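Local coordinates for protein dimethylsulfoniopropionate lyase (Roseovarius nubinhibens, PDB 4B29) that probably cleaves dimethylsulfoniopropionate, releasing dimethyl sulfide, at a zinc site held within a cupin barrel, at residues Ser160-Phe165 with Met174-Gln179; Thr50-Leu55 with Gln130-Thr135; Tyr145-His150 with Pro188-Thr193. One frame throughout, in Å; residues are numbered along the deposited sequence.

Contact 1. Residues Ser160-Phe165 with Met174-Gln179; sequences SGRALF and MLEPGQ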
loop_
_atom_site.group_PDB
_atom_site.type_symbol
_atom_site.label_atom_id
_atom_site.label_comp_id
_atom_site.label_asym_id
_atom_site.label_seq_id
_atom_site.Cartn_x
_atom_site.Cartn_y
_atom_site.Cartn_z
ATOM N N SER A 160 2.455 3.920 8.703
ATOM C CA SER A 160 2.150 4.995 9.694
ATOM C C SER A 160 0.658 5.075 9.875
ATOM O O SER A 160 -0.154 4.574 9.049
ATOM C CB SER A 160 2.782 6.341 9.225
ATOM O OG SER A 160 2.376 6.685 7.906
ATOM N N GLY A 161 0.231 5.686 10.978
ATOM C CA GLY A 161 -1.212 5.719 11.242
ATOM C C GLY A 161 -1.644 4.387 11.858
ATOM O O GLY A 161 -0.834 3.675 12.478
ATOM N N ARG A 162 -2.920 4.064 11.691
ATOM C CA ARG A 162 -3.485 2.816 12.263
ATOM C C ARG A 162 -4.871 2.615 11.702
ATOM O O ARG A 162 -5.544 3.568 11.245
ATOM C CB ARG A 162 -3.501 2.886 13.807
ATOM C CG ARG A 162 -4.498 3.837 14.323
ATOM C CD ARG A 162 -4.329 3.995 15.902
ATOM N NE ARG A 162 -4.719 2.933 16.820
ATOM C CZ ARG A 162 -5.953 2.774 17.347
ATOM N NH1 ARG A 162 -6.967 3.539 16.971
ATOM N NH2 ARG A 162 -6.195 1.835 18.260
ATOM N N ALA A 163 -5.307 1.353 11.654
ATOM C CA ALA A 163 -6.646 1.077 11.184
ATOM C C ALA A 163 -7.116 -0.284 11.660
ATOM O O ALA A 163 -6.303 -1.103 12.070
ATOM C CB ALA A 163 -6.710 1.128 9.591
ATOM N N LEU A 164 -8.428 -0.501 11.538
ATOM C CA LEU A 164 -9.046 -1.769 11.918
ATOM C C LEU A 164 -9.204 -2.622 10.673
ATOM O O LEU A 164 -9.897 -2.202 9.736
ATOM C CB LEU A 164 -10.412 -1.486 12.576
ATOM C CG LEU A 164 -11.103 -2.735 13.104
ATOM C CD1 LEU A 164 -10.286 -3.385 14.225
ATOM C CD2 LEU A 164 -12.555 -2.282 13.563
ATOM N N PHE A 165 -8.581 -3.810 10.711
ATOM C CA PHE A 165 -8.564 -4.751 9.575
ATOM C C PHE A 165 -9.513 -5.909 9.772
ATOM O O PHE A 165 -9.464 -6.580 10.811
ATOM C CB PHE A 165 -7.149 -5.283 9.389
ATOM C CG PHE A 165 -6.243 -4.296 8.705
ATOM C CD1 PHE A 165 -5.705 -3.174 9.396
ATOM C CD2 PHE A 165 -5.999 -4.449 7.327
ATOM C CE1 PHE A 165 -4.871 -2.243 8.755
ATOM C CE2 PHE A 165 -5.134 -3.526 6.657
ATOM C CZ PHE A 165 -4.578 -2.445 7.361
ATOM N N MET A 174 -6.602 -4.471 15.073
ATOM C CA MET A 174 -6.278 -3.066 14.939
ATOM C C MET A 174 -4.769 -2.975 14.789
ATOM O O MET A 174 -4.025 -3.406 15.690
ATOM C CB MET A 174 -6.709 -2.358 16.244
ATOM C CG MET A 174 -6.472 -0.861 16.175
ATOM S SD MET A 174 -7.534 0.049 15.053
ATOM C CE MET A 174 -9.077 0.127 16.003
ATOM N N LEU A 175 -4.297 -2.555 13.599
ATOM C CA LEU A 175 -2.858 -2.610 13.324
ATOM C C LEU A 175 -2.196 -1.244 13.332
ATOM O O LEU A 175 -2.774 -0.269 12.818
ATOM C CB LEU A 175 -2.621 -3.206 11.906
ATOM C CG LEU A 175 -3.230 -4.622 11.747
ATOM C CD1 LEU A 175 -2.880 -5.101 10.320
ATOM C CD2 LEU A 175 -2.725 -5.614 12.857
ATOM N N GLU A 176 -1.003 -1.223 13.919
ATOM C CA GLU A 176 -0.170 -0.039 14.100
ATOM C C GLU A 176 1.145 -0.265 13.343
ATOM O O GLU A 176 1.414 -1.386 12.858
ATOM C CB GLU A 176 0.099 0.133 15.613
ATOM C CG GLU A 176 -1.242 0.629 16.197
ATOM C CD GLU A 176 -1.237 1.114 17.612
ATOM O OE1 GLU A 176 -0.175 1.134 18.282
ATOM O OE2 GLU A 176 -2.355 1.496 18.040
ATOM N N PRO A 177 2.010 0.761 13.280
ATOM C CA PRO A 177 3.212 0.674 12.394
ATOM C C PRO A 177 4.124 -0.520 12.603
ATOM O O PRO A 177 4.532 -0.849 13.737
ATOM C CB PRO A 177 3.962 1.966 12.701
ATOM C CG PRO A 177 2.785 2.989 12.939
ATOM C CD PRO A 177 1.794 2.144 13.774
ATOM N N GLY A 178 4.402 -1.225 11.497
ATOM C CA GLY A 178 5.253 -2.403 11.511
ATOM C C GLY A 178 4.499 -3.728 11.652
ATOM O O GLY A 178 5.089 -4.794 11.394
ATOM N N GLN A 179 3.225 -3.669 12.092
ATOM C CA GLN A 179 2.420 -4.887 12.165
ATOM C C GLN A 179 2.040 -5.283 10.741
ATOM O O GLN A 179 2.050 -4.442 9.844
ATOM C CB GLN A 179 1.182 -4.686 13.037
ATOM C CG GLN A 179 1.596 -4.564 14.530
ATOM C CD GLN A 179 0.353 -4.508 15.386
ATOM O OE1 GLN A 179 -0.247 -3.444 15.563
ATOM N NE2 GLN A 179 -0.029 -5.643 15.910
#

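Contact 2. Residues Thr50-Leu55 with Gln130-Thr135; sequences TWPEDL and QSLRVT. With EDO (1,2-ethanediol), chain F.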
loop_
_atom_site.group_PDB
_atom_site.type_symbol
_atom_site.label_atom_id
_atom_site.label_comp_id
_atom_site.label_asym_id
_atom_site.label_seq_id
_atom_site.Cartn_x
_atom_site.Cartn_y
_atom_site.Cartn_z
ATOM N N THR A 50 11.278 -13.299 -1.357
ATOM C CA THR A 50 12.634 -12.789 -1.396
ATOM C C THR A 50 12.639 -11.451 -2.129
ATOM O O THR A 50 11.930 -11.272 -3.132
ATOM C CB THR A 50 13.509 -13.816 -2.168
ATOM O OG1 THR A 50 13.440 -15.045 -1.438
ATOM C CG2 THR A 50 14.969 -13.373 -2.199
ATOM N N TRP A 51 13.457 -10.504 -1.676
ATOM C CA TRP A 51 13.509 -9.226 -2.379
ATOM C C TRP A 51 14.187 -9.444 -3.729
ATOM O O TRP A 51 15.240 -10.022 -3.747
ATOM C CB TRP A 51 14.352 -8.241 -1.578
ATOM C CG TRP A 51 14.275 -6.825 -2.145
ATOM C CD1 TRP A 51 15.216 -6.214 -2.935
ATOM C CD2 TRP A 51 13.211 -5.904 -1.989
ATOM N NE1 TRP A 51 14.799 -4.949 -3.260
ATOM C CE2 TRP A 51 13.578 -4.715 -2.682
ATOM C CE3 TRP A 51 11.981 -5.938 -1.298
ATOM C CZ2 TRP A 51 12.761 -3.586 -2.731
ATOM C CZ3 TRP A 51 11.168 -4.780 -1.331
ATOM C CH2 TRP A 51 11.561 -3.629 -2.057
ATOM N N PRO A 52 13.567 -8.975 -4.820
ATOM C CA PRO A 52 14.083 -9.298 -6.173
ATOM C C PRO A 52 15.449 -8.634 -6.445
ATOM O O PRO A 52 15.701 -7.535 -5.966
ATOM C CB PRO A 52 13.000 -8.753 -7.107
ATOM C CG PRO A 52 12.039 -7.919 -6.304
ATOM C CD PRO A 52 12.299 -8.214 -4.823
ATOM N N GLU A 53 16.311 -9.311 -7.195
ATOM C CA GLU A 53 17.594 -8.742 -7.530
ATOM C C GLU A 53 17.537 -8.036 -8.902
ATOM O O GLU A 53 18.543 -7.453 -9.346
ATOM C CB GLU A 53 18.686 -9.838 -7.483
ATOM C CG GLU A 53 19.165 -10.166 -6.047
ATOM C CD GLU A 53 19.599 -8.921 -5.229
ATOM O OE1 GLU A 53 20.463 -8.144 -5.703
ATOM O OE2 GLU A 53 19.071 -8.727 -4.099
ATOM N N ASP A 54 16.372 -8.044 -9.553
ATOM C CA ASP A 54 16.296 -7.534 -10.921
ATOM C C ASP A 54 15.452 -6.270 -11.110
ATOM O O ASP A 54 15.005 -5.991 -12.215
ATOM C CB ASP A 54 15.812 -8.636 -11.857
ATOM C CG ASP A 54 14.392 -9.080 -11.555
ATOM O OD1 ASP A 54 13.765 -8.580 -10.577
ATOM O OD2 ASP A 54 13.874 -9.937 -12.310
ATOM N N LEU A 55 15.166 -5.534 -10.044
ATOM C CA LEU A 55 14.288 -4.363 -10.172
ATOM C C LEU A 55 14.968 -3.307 -11.060
ATOM O O LEU A 55 16.181 -3.041 -10.874
ATOM C CB LEU A 55 14.001 -3.741 -8.782
ATOM C CG LEU A 55 13.065 -4.576 -7.900
ATOM C CD1 LEU A 55 13.366 -4.163 -6.437
ATOM C CD2 LEU A 55 11.729 -4.146 -8.259
ATOM N N GLN A 130 9.086 -9.063 -12.280
ATOM C CA GLN A 130 8.015 -10.056 -12.296
ATOM C C GLN A 130 8.093 -10.943 -11.047
ATOM O O GLN A 130 7.259 -11.835 -10.920
ATOM C CB GLN A 130 8.176 -10.954 -13.546
ATOM C CG GLN A 130 7.742 -10.196 -14.834
ATOM C CD GLN A 130 6.255 -9.981 -14.958
ATOM O OE1 GLN A 130 5.439 -10.724 -14.369
ATOM N NE2 GLN A 130 5.855 -8.992 -15.779
ATOM N N SER A 131 9.063 -10.682 -10.154
ATOM C CA SER A 131 9.304 -11.592 -8.999
ATOM C C SER A 131 8.449 -11.230 -7.793
ATOM O O SER A 131 8.169 -12.110 -6.929
ATOM C CB SER A 131 10.768 -11.574 -8.590
ATOM O OG SER A 131 11.552 -12.086 -9.681
ATOM N N LEU A 132 7.958 -10.001 -7.773
ATOM C CA LEU A 132 7.194 -9.550 -6.613
ATOM C C LEU A 132 6.319 -8.397 -7.077
ATOM O O LEU A 132 6.557 -7.846 -8.156
ATOM C CB LEU A 132 8.197 -9.020 -5.599
ATOM C CG LEU A 132 7.637 -8.666 -4.205
ATOM C CD1 LEU A 132 6.634 -9.782 -3.642
ATOM C CD2 LEU A 132 8.856 -8.422 -3.312
ATOM N N ARG A 133 5.308 -8.058 -6.280
ATOM C CA ARG A 133 4.603 -6.813 -6.511
ATOM C C ARG A 133 4.494 -6.112 -5.156
ATOM O O ARG A 133 4.182 -6.771 -4.141
ATOM C CB ARG A 133 3.245 -7.122 -7.101
ATOM C CG ARG A 133 2.400 -5.948 -7.370
ATOM C CD ARG A 133 1.091 -6.440 -8.026
ATOM N NE ARG A 133 0.331 -5.344 -8.608
ATOM C CZ ARG A 133 -0.881 -4.954 -8.238
ATOM N NH1 ARG A 133 -1.509 -5.510 -7.211
ATOM N NH2 ARG A 133 -1.461 -3.977 -8.885
ATOM N N VAL A 134 4.804 -4.818 -5.160
ATOM C CA VAL A 134 4.799 -4.011 -3.926
ATOM C C VAL A 134 3.905 -2.810 -4.216
ATOM O O VAL A 134 4.180 -2.016 -5.117
ATOM C CB VAL A 134 6.203 -3.496 -3.595
ATOM C CG1 VAL A 134 6.119 -2.643 -2.293
ATOM C CG2 VAL A 134 7.179 -4.617 -3.381
ATOM N N THR A 135 2.828 -2.660 -3.443
ATOM C CA THR A 135 1.948 -1.505 -3.604
ATOM C C THR A 135 1.886 -0.704 -2.303
ATOM O O THR A 135 2.271 -1.191 -1.240
ATOM C CB THR A 135 0.512 -1.839 -4.032
ATOM O OG1 THR A 135 -0.108 -2.687 -3.038
ATOM C CG2 THR A 135 0.519 -2.553 -5.380
HETATM C C1 EDO F . -2.238 -1.466 -0.544
HETATM O O1 EDO F . -2.790 -0.993 0.687
HETATM C C2 EDO F . -3.064 -0.855 -1.644
HETATM O O2 EDO F . -2.617 -1.517 -2.810
HETATM O O HOH W 1 10.696 -12.602 -4.979
HETATM O O HOH W 2 11.481 -10.514 -12.760
#

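Contact 3. Residues Tyr145-His150 with Pro188-Thr193; sequences YGWHEH and PHAMTT. With ZN (zinc ion), chain J; PO4 (phosphate ion), chain B.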
loop_
_atom_site.group_PDB
_atom_site.type_symbol
_atom_site.label_atom_id
_atom_site.label_comp_id
_atom_site.label_asym_id
_atom_site.label_seq_id
_atom_site.Cartn_x
_atom_site.Cartn_y
_atom_site.Cartn_z
ATOM N N TYR A 145 -13.330 1.142 3.956
ATOM C CA TYR A 145 -12.991 0.414 2.722
ATOM C C TYR A 145 -13.697 -0.901 2.867
ATOM O O TYR A 145 -13.295 -1.748 3.698
ATOM C CB TYR A 145 -11.464 0.248 2.664
ATOM C CG TYR A 145 -10.901 -0.389 1.415
ATOM C CD1 TYR A 145 -11.686 -0.588 0.270
ATOM C CD2 TYR A 145 -9.548 -0.735 1.369
ATOM C CE1 TYR A 145 -11.124 -1.170 -0.881
ATOM C CE2 TYR A 145 -8.972 -1.292 0.206
ATOM C CZ TYR A 145 -9.783 -1.508 -0.898
ATOM O OH TYR A 145 -9.208 -2.061 -2.043
ATOM N N GLY A 146 -14.778 -1.084 2.106
ATOM C CA GLY A 146 -15.658 -2.245 2.297
ATOM C C GLY A 146 -15.051 -3.546 1.797
ATOM O O GLY A 146 -13.928 -3.550 1.253
ATOM N N TRP A 147 -15.779 -4.634 1.975
ATOM C CA TRP A 147 -15.302 -5.979 1.629
ATOM C C TRP A 147 -14.851 -6.035 0.153
ATOM O O TRP A 147 -15.607 -5.675 -0.769
ATOM C CB TRP A 147 -16.402 -7.024 1.834
ATOM C CG TRP A 147 -16.783 -7.203 3.282
ATOM C CD1 TRP A 147 -17.980 -6.824 3.861
ATOM C CD2 TRP A 147 -16.006 -7.817 4.322
ATOM N NE1 TRP A 147 -17.974 -7.154 5.218
ATOM C CE2 TRP A 147 -16.788 -7.778 5.519
ATOM C CE3 TRP A 147 -14.752 -8.439 4.362
ATOM C CZ2 TRP A 147 -16.333 -8.310 6.735
ATOM C CZ3 TRP A 147 -14.294 -8.955 5.579
ATOM C CH2 TRP A 147 -15.086 -8.892 6.757
ATOM N N HIS A 148 -13.611 -6.483 -0.045
ATOM C CA HIS A 148 -13.070 -6.594 -1.412
ATOM C C HIS A 148 -12.175 -7.819 -1.442
ATOM O O HIS A 148 -11.806 -8.356 -0.395
ATOM C CB HIS A 148 -12.302 -5.339 -1.809
ATOM C CG HIS A 148 -11.201 -4.974 -0.873
ATOM N ND1 HIS A 148 -11.445 -4.379 0.348
ATOM C CD2 HIS A 148 -9.851 -5.084 -0.979
ATOM C CE1 HIS A 148 -10.300 -4.158 0.968
ATOM N NE2 HIS A 148 -9.314 -4.569 0.177
ATOM N N GLU A 149 -11.821 -8.277 -2.650
ATOM C CA GLU A 149 -11.172 -9.572 -2.723
ATOM C C GLU A 149 -10.413 -9.684 -4.041
ATOM O O GLU A 149 -10.611 -8.879 -4.961
ATOM C CB GLU A 149 -12.211 -10.702 -2.649
ATOM C CG GLU A 149 -13.204 -10.621 -3.841
ATOM C CD GLU A 149 -14.277 -11.637 -3.660
ATOM O OE1 GLU A 149 -15.221 -11.367 -2.889
ATOM O OE2 GLU A 149 -14.121 -12.740 -4.227
ATOM N N HIS A 150 -9.548 -10.686 -4.108
ATOM C CA HIS A 150 -8.766 -10.936 -5.326
ATOM C C HIS A 150 -8.110 -12.299 -5.199
ATOM O O HIS A 150 -7.801 -12.777 -4.079
ATOM C CB HIS A 150 -7.678 -9.860 -5.528
ATOM C CG HIS A 150 -7.025 -9.439 -4.244
ATOM N ND1 HIS A 150 -6.113 -10.219 -3.574
ATOM C CD2 HIS A 150 -7.216 -8.340 -3.488
ATOM C CE1 HIS A 150 -5.739 -9.604 -2.455
ATOM N NE2 HIS A 150 -6.399 -8.455 -2.394
ATOM N N PRO A 188 -12.313 -12.403 1.287
ATOM C CA PRO A 188 -12.645 -10.995 1.330
ATOM C C PRO A 188 -12.103 -10.326 2.586
ATOM O O PRO A 188 -12.036 -10.955 3.658
ATOM C CB PRO A 188 -14.166 -10.976 1.339
ATOM C CG PRO A 188 -14.575 -12.281 0.700
ATOM C CD PRO A 188 -13.511 -13.259 1.133
ATOM N N HIS A 189 -11.699 -9.074 2.432
ATOM C CA HIS A 189 -11.148 -8.307 3.562
ATOM C C HIS A 189 -11.664 -6.888 3.461
ATOM O O HIS A 189 -12.152 -6.445 2.399
ATOM C CB HIS A 189 -9.596 -8.407 3.582
ATOM C CG HIS A 189 -8.953 -8.282 2.223
ATOM N ND1 HIS A 189 -8.944 -9.325 1.323
ATOM C CD2 HIS A 189 -8.253 -7.269 1.658
ATOM C CE1 HIS A 189 -8.288 -8.945 0.224
ATOM N NE2 HIS A 189 -7.832 -7.724 0.427
ATOM N N ALA A 190 -11.499 -6.133 4.541
ATOM C CA ALA A 190 -11.959 -4.744 4.548
ATOM C C ALA A 190 -11.179 -3.984 5.614
ATOM O O ALA A 190 -10.379 -4.575 6.346
ATOM C CB ALA A 190 -13.496 -4.701 4.860
ATOM N N MET A 191 -11.317 -2.665 5.641
ATOM C CA MET A 191 -10.522 -1.903 6.592
ATOM C C MET A 191 -11.258 -0.595 6.919
ATOM O O MET A 191 -11.819 0.014 6.022
ATOM C CB MET A 191 -9.177 -1.546 5.929
ATOM C CG MET A 191 -8.163 -0.923 6.914
ATOM S SD MET A 191 -6.773 -0.134 6.009
ATOM C CE MET A 191 -7.644 1.256 5.302
ATOM N N THR A 192 -11.182 -0.157 8.178
ATOM C CA THR A 192 -11.838 1.085 8.597
ATOM C C THR A 192 -10.799 1.968 9.270
ATOM O O THR A 192 -10.091 1.517 10.200
ATOM C CB THR A 192 -12.885 0.731 9.680
ATOM O OG1 THR A 192 -13.768 -0.247 9.129
ATOM C CG2 THR A 192 -13.658 2.007 10.116
ATOM N N THR A 193 -10.707 3.219 8.837
ATOM C CA THR A 193 -9.918 4.181 9.614
ATOM C C THR A 193 -10.920 4.950 10.528
ATOM O O THR A 193 -12.058 5.242 10.153
ATOM C CB THR A 193 -9.158 5.221 8.772
ATOM O OG1 THR A 193 -10.029 5.717 7.765
ATOM C CG2 THR A 193 -7.924 4.580 8.044
HETATM ZN ZN ZN J . -6.415 -7.073 -0.860
HETATM P P PO4 B . -6.231 -4.155 -1.222
HETATM O O1 PO4 B . -6.838 -2.997 -1.957
HETATM O O2 PO4 B . -4.700 -4.028 -1.345
HETATM O O3 PO4 B . -6.631 -4.193 0.247
HETATM O O4 PO4 B . -6.637 -5.468 -1.806
#

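Contact 1. Residues Ser160-Phe165 with Met174-Gln179
M174 opens the second segment by laying its side chain across R162 and L164. Its CG stands anti to the backbone N (chi1 -177°); the chi2 bend places SD over the centre of one face of the R162 guanidinium, and the chi3 bend then takes CE to L164 CB. M174 and L164 form a non-hydrogen-bonded antiparallel pair, so this packing lies on one face of the hairpin. L175 comes next, in the hydrogen-bonded pair with A163: its N donates to A163 O at 2.9 Å, and A163 N answers to L175 O at 3.2 Å. On the other face L175 CD1 sits over the ring of F165, 3.8 Å from the centroid and shifted toward the rim, a CH-pi contact; Y156 meets the same ring edge-to-face. E176 runs alongside R162, and its OE2 receives R162 NE at 3.0 Å in a salt bridge. The carboxylate is met on its anti side, with the donor tilted 25° out of its plane, whereas the acceptor lies close to the guanidinium plane; the two planes are 66° apart. With M174 over a face and E176 at an edge, the arginine head is held on two sides. The P177 ring packs beside S160 and G161, with CD 3.3 Å from G161 O. G178 and Q179 complete a type II turn, in which Q179 N bonds to E176 O and Q179 OE1 accepts from E176 N at 2.9 Å. The whole is an antiparallel beta hairpin, strands 163-167 and 173-175, at one border of a five-stranded sheet of the cupin fold.

Contact 2. Residues Thr50-Leu55 with Gln130-Thr135
P52 and L132 meet at about a right angle, and this crossing is the centre of a contact that has no direct hydrogen bond between its segments. Two torsions of the leucine act together here: chi1 (-172°) swings CG away from the backbone N, and chi2 (44°) then sets CD2 at 3.8 Å from P52 CD, with L132 CB near P52 CG. The proline ring has further neighbours: CD also lies over one face of the W51 indole, offset toward the rim, and CB touches S131 CB at 3.9 Å. W51 meets L132 and V134 obliquely: CE3 is 4.5 Å from L132 CD2, and CZ3 is as far from V134 CG2, so these are loose apolar contacts. Polar groups at the border are joined through water. One water donates to T50 O at 2.6 Å and, over a longer 3.2 Å, to S131 O, bridging the two backbones. A second donates to D54 OD2 at 2.5 Å and accepts from Q130 N at 2.8 Å, with a weak link to S131 OG; D54 OD1 is taken by T129 OG1, and the carboxylate is thereby gripped at both oxygens. Further along, T135 OG1 shares a hydrogen bond with an ethanediol molecule, probably from the crystallisation liquor, and another with W204. The loop between helix 43-48 and strand 56-57 is thus pressed against the residues that lead into strand 133-139, and V134 within it, with W51 reaching L32, A35 and R36 of helix 24-41 and V134 packing on strand 198-205.

Contact 3. Residues Tyr145-His150 with Pro188-Thr193
Y145 and M191 exchange two backbone hydrogen bonds, Y145 N to M191 O and M191 N to Y145 O, and H148 and H189 repeat the exchange further along, each N donating to the other's O. Between these two antiparallel pairs the register slips by one residue, a beta bulge, where A190 CB lies over one face of the W147 indole. Within the bulge G146 O accepts H148 ND1 at 2.8 Å, an almost straight bond (173°) in the plane of the imidazole. With chi1 at 56° the ring lies over its own backbone, and the bond at ND1 holds its rotation, with NE2 directed to the phosphate, where it donates to O3 at 2.7 Å. Y145 OH donates to phosphate O1 at 2.5 Å and also bonds to Y102, while its ring covers one face of H148. The H148 and H189 rings meet obliquely, planes 63° apart, with H148 O over one face of H189. The zinc ion is bound by H150 NE2 at 2.1 Å, H189 NE2 at 2.0 Å, phosphate O4 at 1.9 Å, and E154. The second-shell bonds orient the ligands: H150 ND1 meets P152 O and H189 ND1 meets A187 O, leaving each NE2 to the metal. E149 OE1 is satisfied by S216 OG. The phosphate, probably from the crystallisation liquor, is also held by Y156 OH. A histidine just past one strand and another on its neighbour, reaching a metal inside a barrel, are a hallmark of cupins; H148, H150 and E154 fit the HxHxxxE motif, and the zinc pocket is presumably the lyase active site.

From the N terminus, the loop 50-55 is reached first, and contact 2 closes when the chain, after several helices and the first strands, returns at 130-135. Only then does 145-150 begin contact 3, so those two follow in series; strands 133-139 and 144-149 are consecutive. Contact 1 opens and closes within the 37-residue excursion between the halves of contact 3, a hairpin within a longer loop. The two touch, as strands 163-167 and 189-192 are neighbours: L164 O lies 2.9 Å from T192 N, a probable hydrogen bond, and F165 packs on M191. Contact 2 touches neither, tying the N-terminal helical part to the other, seven-stranded sheet.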